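Local coordinates for cofilin (Streptomyces griseoflavus, PDB 5IVU), which belongs to the ADF/cofilin family of actin-binding proteins and probably binds actin, at residues E15-L20 against A112-A117; T38-E43 against C63-Y68. One frame throughout, in Å; residues are numbered along the deposited sequence.

Both contacts belong to one ADF-homology domain and meet at Val-67: this residue of the 63-68 strand packs against Tyr-17 and Leu-20 of 15-20 and Leu-113 of 112-117. Their centres are about 13 Å apart. Contact 1 is partly buried and joins helix 11-21 to the loop between helix 96-112 and strand 118-122; lying toward the surface, it adds to apolar packing on an aromatic ring a side-chain hydroxyl tied to a loop carbonyl. Contact 2, nearer the centre, joins two non-neighbouring strands of the sheet, spanning the strand between them with an isoleucine-tryptophan pair on one face and a salt bridge on the other. Helix 15-20 also rests on strand 38-43, through Thr-16 and Val-42.

Contact 1 (E15-L20 against A112-A117); sequences ETYQQL and ALTGIA
Tyr-17 sends its ring out from helix 11-21 with CG opposite the backbone N (chi1 174°), laying the phenol across Leu-113, whose own CG lies beside its backbone N (chi1 -51°). The contact lies in an ADF-homology fold, a mixed sheet flanked by helices: here a helix on the sheet meets the loop that leads from helix 96-112 into strand 118-122. One methyl of Leu-113 carries the packing. Its CD2 sits over a face of the ring, 3.9 Å from the centroid, in a CH-pi contact displaced toward the root of the ring, since its closest approach is 3.4 Å to CG of Tyr-17. Leu-113 CB lies above the rim of the ring, 3.8 Å from CE2 of Tyr-17. Farther out, Ile-116 CD1 comes obliquely to within 3.4 Å of Tyr-17 OH.

Beneath the contact, Val-67 and strand 81-89 supply the floor: Tyr-17 touches Leu-84, while Leu-113 and Ile-116 touch Phe-86. Toward the surface, Thr-114 OG1 is hydrogen-bonded to Lys-21 NZ, a second tie between helix and loop. The phenol itself ends in a hydrogen bond given to the backbone: Tyr-17 OH lies 2.7 Å from Thr-114 O, which sits at the ring edge and in its plane, while the hydroxyl stands 47° out of the plane of that carbonyl.

Contact 2 (T38-E43 against C63-Y68); sequences TEIAVE and CRWAVY
Glu-43 and Arg-64 supply the electrostatic half of this contact, a salt bridge over one face of the sheet of the ADF-homology domain. One nitrogen does the work: Arg-64 NH1 stands 2.7 Å from Glu-43 OE2 and 2.8 Å from Glu-43 OE1, so both carboxylate oxygens close on the one nitrogen. The second of these is also a hydrogen bond, but a weak one, bent to 121° at the hydrogen. Carboxylate and guanidinium planes are 88° apart, unlike the coplanar pairing in which two nitrogens face two oxygens. Glu-43 reaches across by an extended chain whose CG is anti to the backbone N (chi1 -169°), whereas the arginine chain is bent at chi2 and chi3. Arg-64 NH2 has a second acidic partner in Glu-62, so the guanidinium lies between two carboxylates, which would tend to keep it charged. A methionine in place of Arg-64 would probably deprive Glu-43 and Glu-62 of the positive charge they share.

The apolar half is the meeting of Ile-40 and Trp-65, whose side chains cross at about a right angle. Both branches of the isoleucine reach the six-membered part of the indole: Ile-40 CG2 approaches Trp-65 CZ3 to 3.6 Å, and Ile-40 CG1 lies 4.0 Å from Trp-65 CH2.

Strands 39-46 and 64-72 are separated by strand 28-33. The salt bridge crosses that strand on one face, beside His-32, and Ile-40 and Trp-65 meet across it on the other, beside Leu-33. The indole also meets the Tyr-102 ring of helix 96-112, while on the Ile-40 and Trp-65 face Val-42 and Val-67 pack against helix 11-21.

Contact 1 (E15-L20 against A112-A117)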
ATOM      1  N   GLU A  15      -9.866   3.898   9.257  1.00 46.60           N
ATOM      2  CA  GLU A  15      -9.663   3.597  10.682  1.00 48.35           C
ATOM      3  C   GLU A  15      -8.323   2.939  10.945  1.00 44.66           C
ATOM      4  O   GLU A  15      -7.586   3.383  11.820  1.00 43.95           O
ATOM      5  CB  GLU A  15     -10.773   2.687  11.230  1.00 53.13           C
ATOM      6  CG  GLU A  15     -12.109   3.382  11.463  1.00 57.15           C
ATOM      7  CD  GLU A  15     -13.228   2.422  11.858  1.00 61.02           C
ATOM      8  OE1 GLU A  15     -12.946   1.261  12.237  1.00 66.58           O
ATOM      9  OE2 GLU A  15     -14.402   2.831  11.788  1.00 62.50           O
ATOM     10  N   THR A  16      -8.019   1.885  10.186  1.00 41.30           N
ATOM     11  CA  THR A  16      -6.757   1.149  10.344  1.00 38.66           C
ATOM     12  C   THR A  16      -5.559   2.013   9.957  1.00 36.06           C
ATOM     13  O   THR A  16      -4.490   1.905  10.555  1.00 36.95           O
ATOM     14  CB  THR A  16      -6.736  -0.148   9.510  1.00 38.32           C
ATOM     15  OG1 THR A  16      -7.964  -0.850   9.687  1.00 39.36           O
ATOM     16  CG2 THR A  16      -5.599  -1.061   9.941  1.00 39.29           C
ATOM     17  N   TYR A  17      -5.736   2.837   8.932  1.00 35.47           N
ATOM     18  CA  TYR A  17      -4.717   3.788   8.505  1.00 34.98           C
ATOM     19  C   TYR A  17      -4.452   4.818   9.596  1.00 36.27           C
ATOM     20  O   TYR A  17      -3.288   5.144   9.859  1.00 35.66           O
ATOM     21  CB  TYR A  17      -5.135   4.483   7.207  1.00 34.31           C
ATOM     22  CG  TYR A  17      -4.193   5.590   6.793  1.00 36.53           C
ATOM     23  CD1 TYR A  17      -2.868   5.314   6.424  1.00 36.23           C
ATOM     24  CD2 TYR A  17      -4.619   6.922   6.760  1.00 36.74           C
ATOM     25  CE1 TYR A  17      -2.005   6.337   6.038  1.00 36.78           C
ATOM     26  CE2 TYR A  17      -3.760   7.939   6.367  1.00 36.49           C
ATOM     27  CZ  TYR A  17      -2.457   7.636   6.012  1.00 35.89           C
ATOM     28  OH  TYR A  17      -1.598   8.624   5.631  1.00 37.73           O
ATOM     29  N   GLN A  18      -5.519   5.328  10.219  1.00 35.78           N
ATOM     30  CA  GLN A  18      -5.370   6.237  11.350  1.00 38.09           C
ATOM     31  C   GLN A  18      -4.633   5.554  12.495  1.00 39.40           C
ATOM     32  O   GLN A  18      -3.787   6.177  13.127  1.00 43.06           O
ATOM     33  CB  GLN A  18      -6.713   6.792  11.833  1.00 38.92           C
ATOM     34  CG  GLN A  18      -7.373   7.765  10.888  1.00 39.90           C
ATOM     35  CD  GLN A  18      -8.767   8.214  11.334  1.00 40.70           C
ATOM     36  OE1 GLN A  18      -9.499   7.492  12.019  1.00 45.06           O
ATOM     37  NE2 GLN A  18      -9.134   9.422  10.947  1.00 40.77           N
ATOM     38  N   GLN A  19      -4.911   4.273  12.728  1.00 39.15           N
ATOM     39  CA  GLN A  19      -4.179   3.488  13.731  1.00 42.05           C
ATOM     40  C   GLN A  19      -2.679   3.346  13.385  1.00 41.12           C
ATOM     41  O   GLN A  19      -1.811   3.512  14.249  1.00 38.55           O
ATOM     42  CB  GLN A  19      -4.813   2.111  13.896  1.00 46.02           C
ATOM     43  CG  GLN A  19      -4.383   1.382  15.162  1.00 51.82           C
ATOM     44  CD  GLN A  19      -4.671  -0.114  15.124  1.00 57.70           C
ATOM     45  OE1 GLN A  19      -4.061  -0.889  15.872  1.00 59.59           O
ATOM     46  NE2 GLN A  19      -5.592  -0.529  14.245  1.00 57.76           N
ATOM     47  N   LEU A  20      -2.378   3.056  12.121  1.00 40.18           N
ATOM     48  CA  LEU A  20      -0.999   3.062  11.643  1.00 40.26           C
ATOM     49  C   LEU A  20      -0.350   4.424  11.890  1.00 42.44           C
ATOM     50  O   LEU A  20       0.782   4.503  12.356  1.00 42.84           O
ATOM     51  CB  LEU A  20      -0.923   2.676  10.149  1.00 40.33           C
ATOM     52  CG  LEU A  20       0.466   2.668   9.456  1.00 39.03           C
ATOM     53  CD1 LEU A  20       0.616   1.515   8.467  1.00 38.19           C
ATOM     54  CD2 LEU A  20       0.762   3.976   8.739  1.00 39.02           C
ATOM     55  N   ALA A 112      -8.903   9.266   0.388  1.00 46.26           N
ATOM     56  CA  ALA A 112      -9.331   9.069   1.772  1.00 44.29           C
ATOM     57  C   ALA A 112      -8.190   9.011   2.793  1.00 43.29           C
ATOM     58  O   ALA A 112      -8.424   9.248   3.976  1.00 44.60           O
ATOM     59  CB  ALA A 112     -10.170   7.810   1.874  1.00 45.36           C
ATOM     60  N   LEU A 113      -6.970   8.704   2.351  1.00 43.06           N
ATOM     61  CA  LEU A 113      -5.813   8.625   3.248  1.00 44.28           C
ATOM     62  C   LEU A 113      -5.071   9.976   3.323  1.00 45.01           C
ATOM     63  O   LEU A 113      -4.427  10.408   2.362  1.00 49.03           O
ATOM     64  CB  LEU A 113      -4.861   7.512   2.801  1.00 42.86           C
ATOM     65  CG  LEU A 113      -5.483   6.130   2.549  1.00 42.75           C
ATOM     66  CD1 LEU A 113      -4.506   5.243   1.792  1.00 43.35           C
ATOM     67  CD2 LEU A 113      -5.926   5.436   3.825  1.00 43.54           C
ATOM     68  N   THR A 114      -5.150  10.624   4.480  1.00 43.62           N
ATOM     69  CA  THR A 114      -4.585  11.963   4.672  1.00 41.33           C
ATOM     70  C   THR A 114      -3.127  11.851   5.098  1.00 40.97           C
ATOM     71  O   THR A 114      -2.779  11.006   5.922  1.00 39.08           O
ATOM     72  CB  THR A 114      -5.367  12.752   5.755  1.00 41.22           C
ATOM     73  OG1 THR A 114      -5.444  11.989   6.961  1.00 40.54           O
ATOM     74  CG2 THR A 114      -6.790  13.075   5.285  1.00 40.63           C
ATOM     75  N   GLY A 115      -2.282  12.714   4.546  1.00 42.75           N
ATOM     76  CA  GLY A 115      -0.884  12.824   4.975  1.00 42.16           C
ATOM     77  C   GLY A 115       0.086  11.822   4.380  1.00 43.02           C
ATOM     78  O   GLY A 115       1.153  11.584   4.953  1.00 40.79           O
ATOM     79  N   ILE A 116      -0.264  11.245   3.230  1.00 44.18           N
ATOM     80  CA  ILE A 116       0.668  10.389   2.485  1.00 43.66           C
ATOM     81  C   ILE A 116       1.795  11.279   1.953  1.00 45.10           C
ATOM     82  O   ILE A 116       1.531  12.310   1.341  1.00 45.96           O
ATOM     83  CB  ILE A 116      -0.024   9.668   1.309  1.00 42.86           C
ATOM     84  CG1 ILE A 116      -1.072   8.650   1.806  1.00 42.65           C
ATOM     85  CG2 ILE A 116       0.996   8.997   0.396  1.00 44.36           C
ATOM     86  CD1 ILE A 116      -0.539   7.468   2.587  1.00 40.85           C
ATOM     87  N   ALA A 117       3.039  10.879   2.212  1.00 46.43           N
ATOM     88  CA  ALA A 117       4.219  11.674   1.850  1.00 44.05           C
ATOM     89  C   ALA A 117       4.840  11.256   0.528  1.00 45.26           C
ATOM     90  O   ALA A 117       5.357  12.113  -0.180  1.00 47.20           O
ATOM     91  CB  ALA A 117       5.259  11.602   2.949  1.00 43.24           C
TER

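Contact 2 (T38-E43 against C63-Y68)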
ATOM      1  N   THR A  38     -17.026  -4.944  -5.613  1.00 66.12           N
ATOM      2  CA  THR A  38     -17.905  -3.917  -5.003  1.00 66.14           C
ATOM      3  C   THR A  38     -17.352  -3.014  -3.881  1.00 63.74           C
ATOM      4  O   THR A  38     -17.861  -1.899  -3.712  1.00 57.34           O
ATOM      5  CB  THR A  38     -19.187  -4.577  -4.444  1.00 67.90           C
ATOM      6  OG1 THR A  38     -18.829  -5.575  -3.475  1.00 69.82           O
ATOM      7  CG2 THR A  38     -19.990  -5.221  -5.567  1.00 66.81           C
ATOM      8  N   GLU A  39     -16.361  -3.484  -3.109  1.00 61.82           N
ATOM      9  CA  GLU A  39     -15.775  -2.675  -2.025  1.00 57.82           C
ATOM     10  C   GLU A  39     -14.254  -2.808  -1.893  1.00 53.91           C
ATOM     11  O   GLU A  39     -13.687  -3.883  -2.121  1.00 55.91           O
ATOM     12  CB  GLU A  39     -16.457  -2.966  -0.675  1.00 60.97           C
ATOM     13  CG  GLU A  39     -15.910  -4.148   0.131  1.00 64.00           C
ATOM     14  CD  GLU A  39     -16.657  -4.382   1.442  1.00 64.86           C
ATOM     15  OE1 GLU A  39     -17.905  -4.276   1.472  1.00 67.33           O
ATOM     16  OE2 GLU A  39     -15.993  -4.699   2.451  1.00 62.65           O
ATOM     17  N   ILE A  40     -13.614  -1.702  -1.506  1.00 47.43           N
ATOM     18  CA  ILE A  40     -12.204  -1.699  -1.126  1.00 42.88           C
ATOM     19  C   ILE A  40     -12.131  -2.000   0.376  1.00 41.53           C
ATOM     20  O   ILE A  40     -12.839  -1.382   1.170  1.00 44.36           O
ATOM     21  CB  ILE A  40     -11.526  -0.346  -1.420  1.00 41.37           C
ATOM     22  CG1 ILE A  40     -11.636   0.013  -2.912  1.00 41.53           C
ATOM     23  CG2 ILE A  40     -10.056  -0.379  -0.996  1.00 40.46           C
ATOM     24  CD1 ILE A  40     -11.397   1.479  -3.220  1.00 42.79           C
ATOM     25  N   ALA A  41     -11.272  -2.942   0.750  1.00 39.54           N
ATOM     26  CA  ALA A  41     -11.196  -3.451   2.115  1.00 38.77           C
ATOM     27  C   ALA A  41      -9.752  -3.684   2.512  1.00 39.47           C
ATOM     28  O   ALA A  41      -8.868  -3.731   1.649  1.00 39.41           O
ATOM     29  CB  ALA A  41     -11.981  -4.758   2.233  1.00 37.41           C
ATOM     30  N   VAL A  42      -9.534  -3.846   3.822  1.00 38.38           N
ATOM     31  CA  VAL A  42      -8.230  -4.190   4.379  1.00 38.91           C
ATOM     32  C   VAL A  42      -8.050  -5.683   4.227  1.00 38.02           C
ATOM     33  O   VAL A  42      -8.807  -6.438   4.806  1.00 38.00           O
ATOM     34  CB  VAL A  42      -8.127  -3.827   5.884  1.00 39.28           C
ATOM     35  CG1 VAL A  42      -6.797  -4.296   6.482  1.00 38.69           C
ATOM     36  CG2 VAL A  42      -8.307  -2.323   6.085  1.00 40.32           C
ATOM     37  N   GLU A  43      -7.068  -6.103   3.429  1.00 38.38           N
ATOM     38  CA  GLU A  43      -6.692  -7.516   3.363  1.00 38.29           C
ATOM     39  C   GLU A  43      -5.925  -7.893   4.617  1.00 38.88           C
ATOM     40  O   GLU A  43      -6.170  -8.947   5.203  1.00 39.25           O
ATOM     41  CB  GLU A  43      -5.839  -7.830   2.129  1.00 38.71           C
ATOM     42  CG  GLU A  43      -5.667  -9.338   1.890  1.00 38.91           C
ATOM     43  CD  GLU A  43      -4.673  -9.690   0.800  1.00 37.23           C
ATOM     44  OE1 GLU A  43      -3.797  -8.871   0.479  1.00 40.17           O
ATOM     45  OE2 GLU A  43      -4.757 -10.801   0.258  1.00 37.81           O
ATOM     46  N   CYS A  63      -2.889  -7.571  -8.158  1.00 39.73           N
ATOM     47  CA  CYS A  63      -2.768  -6.177  -7.749  1.00 39.36           C
ATOM     48  C   CYS A  63      -3.182  -5.982  -6.297  1.00 36.58           C
ATOM     49  O   CYS A  63      -4.059  -6.683  -5.780  1.00 32.43           O
ATOM     50  CB  CYS A  63      -3.645  -5.273  -8.614  1.00 40.89           C
ATOM     51  SG  CYS A  63      -3.431  -5.488 -10.385  1.00 42.16           S
ATOM     52  N   ARG A  64      -2.532  -5.017  -5.653  1.00 35.25           N
ATOM     53  CA  ARG A  64      -2.905  -4.562  -4.316  1.00 37.10           C
ATOM     54  C   ARG A  64      -2.620  -3.070  -4.234  1.00 35.89           C
ATOM     55  O   ARG A  64      -1.911  -2.517  -5.081  1.00 34.90           O
ATOM     56  CB  ARG A  64      -2.106  -5.291  -3.208  1.00 36.46           C
ATOM     57  CG  ARG A  64      -2.404  -6.772  -3.046  1.00 37.37           C
ATOM     58  CD  ARG A  64      -3.786  -7.046  -2.467  1.00 39.28           C
ATOM     59  NE  ARG A  64      -4.538  -8.050  -3.235  1.00 42.52           N
ATOM     60  CZ  ARG A  64      -4.499  -9.376  -3.067  1.00 44.07           C
ATOM     61  NH1 ARG A  64      -3.736  -9.950  -2.145  1.00 48.96           N
ATOM     62  NH2 ARG A  64      -5.233 -10.151  -3.844  1.00 45.73           N
ATOM     63  N   TRP A  65      -3.193  -2.431  -3.219  1.00 34.27           N
ATOM     64  CA  TRP A  65      -2.654  -1.178  -2.692  1.00 32.77           C
ATOM     65  C   TRP A  65      -2.072  -1.451  -1.316  1.00 30.18           C
ATOM     66  O   TRP A  65      -2.440  -2.421  -0.659  1.00 29.30           O
ATOM     67  CB  TRP A  65      -3.717  -0.088  -2.573  1.00 32.30           C
ATOM     68  CG  TRP A  65      -4.530   0.142  -3.800  1.00 32.60           C
ATOM     69  CD1 TRP A  65      -4.163   0.836  -4.909  1.00 32.59           C
ATOM     70  CD2 TRP A  65      -5.867  -0.295  -4.024  1.00 31.68           C
ATOM     71  NE1 TRP A  65      -5.181   0.842  -5.818  1.00 33.03           N
ATOM     72  CE2 TRP A  65      -6.244   0.156  -5.298  1.00 32.66           C
ATOM     73  CE3 TRP A  65      -6.788  -1.026  -3.264  1.00 32.87           C
ATOM     74  CZ2 TRP A  65      -7.505  -0.098  -5.845  1.00 33.30           C
ATOM     75  CZ3 TRP A  65      -8.047  -1.287  -3.809  1.00 32.85           C
ATOM     76  CH2 TRP A  65      -8.387  -0.820  -5.090  1.00 32.89           C
ATOM     77  N   ALA A  66      -1.160  -0.593  -0.883  1.00 28.73           N
ATOM     78  CA  ALA A  66      -0.627  -0.699   0.465  1.00 28.46           C
ATOM     79  C   ALA A  66      -0.216   0.650   0.975  1.00 29.42           C
ATOM     80  O   ALA A  66       0.018   1.567   0.191  1.00 29.47           O
ATOM     81  CB  ALA A  66       0.557  -1.638   0.503  1.00 26.84           C
ATOM     82  N   VAL A  67      -0.139   0.756   2.298  1.00 29.75           N
ATOM     83  CA  VAL A  67       0.525   1.874   2.953  1.00 29.77           C
ATOM     84  C   VAL A  67       1.646   1.298   3.815  1.00 29.45           C
ATOM     85  O   VAL A  67       1.452   0.290   4.490  1.00 29.36           O
ATOM     86  CB  VAL A  67      -0.455   2.717   3.787  1.00 29.42           C
ATOM     87  CG1 VAL A  67       0.293   3.732   4.637  1.00 29.58           C
ATOM     88  CG2 VAL A  67      -1.426   3.427   2.857  1.00 29.52           C
ATOM     89  N   TYR A  68       2.818   1.935   3.755  1.00 29.19           N
ATOM     90  CA  TYR A  68       3.985   1.507   4.509  1.00 30.36           C
ATOM     91  C   TYR A  68       4.557   2.705   5.253  1.00 30.49           C
ATOM     92  O   TYR A  68       4.746   3.767   4.667  1.00 31.28           O
ATOM     93  CB  TYR A  68       5.061   0.907   3.577  1.00 30.28           C
ATOM     94  CG  TYR A  68       6.088   0.110   4.347  1.00 29.79           C
ATOM     95  CD1 TYR A  68       7.203   0.733   4.913  1.00 30.10           C
ATOM     96  CD2 TYR A  68       5.924  -1.258   4.551  1.00 29.00           C
ATOM     97  CE1 TYR A  68       8.136   0.012   5.646  1.00 29.38           C
ATOM     98  CE2 TYR A  68       6.849  -1.988   5.278  1.00 28.02           C
ATOM     99  CZ  TYR A  68       7.952  -1.351   5.832  1.00 28.50           C
ATOM    100  OH  TYR A  68       8.885  -2.055   6.558  1.00 27.84           O
TER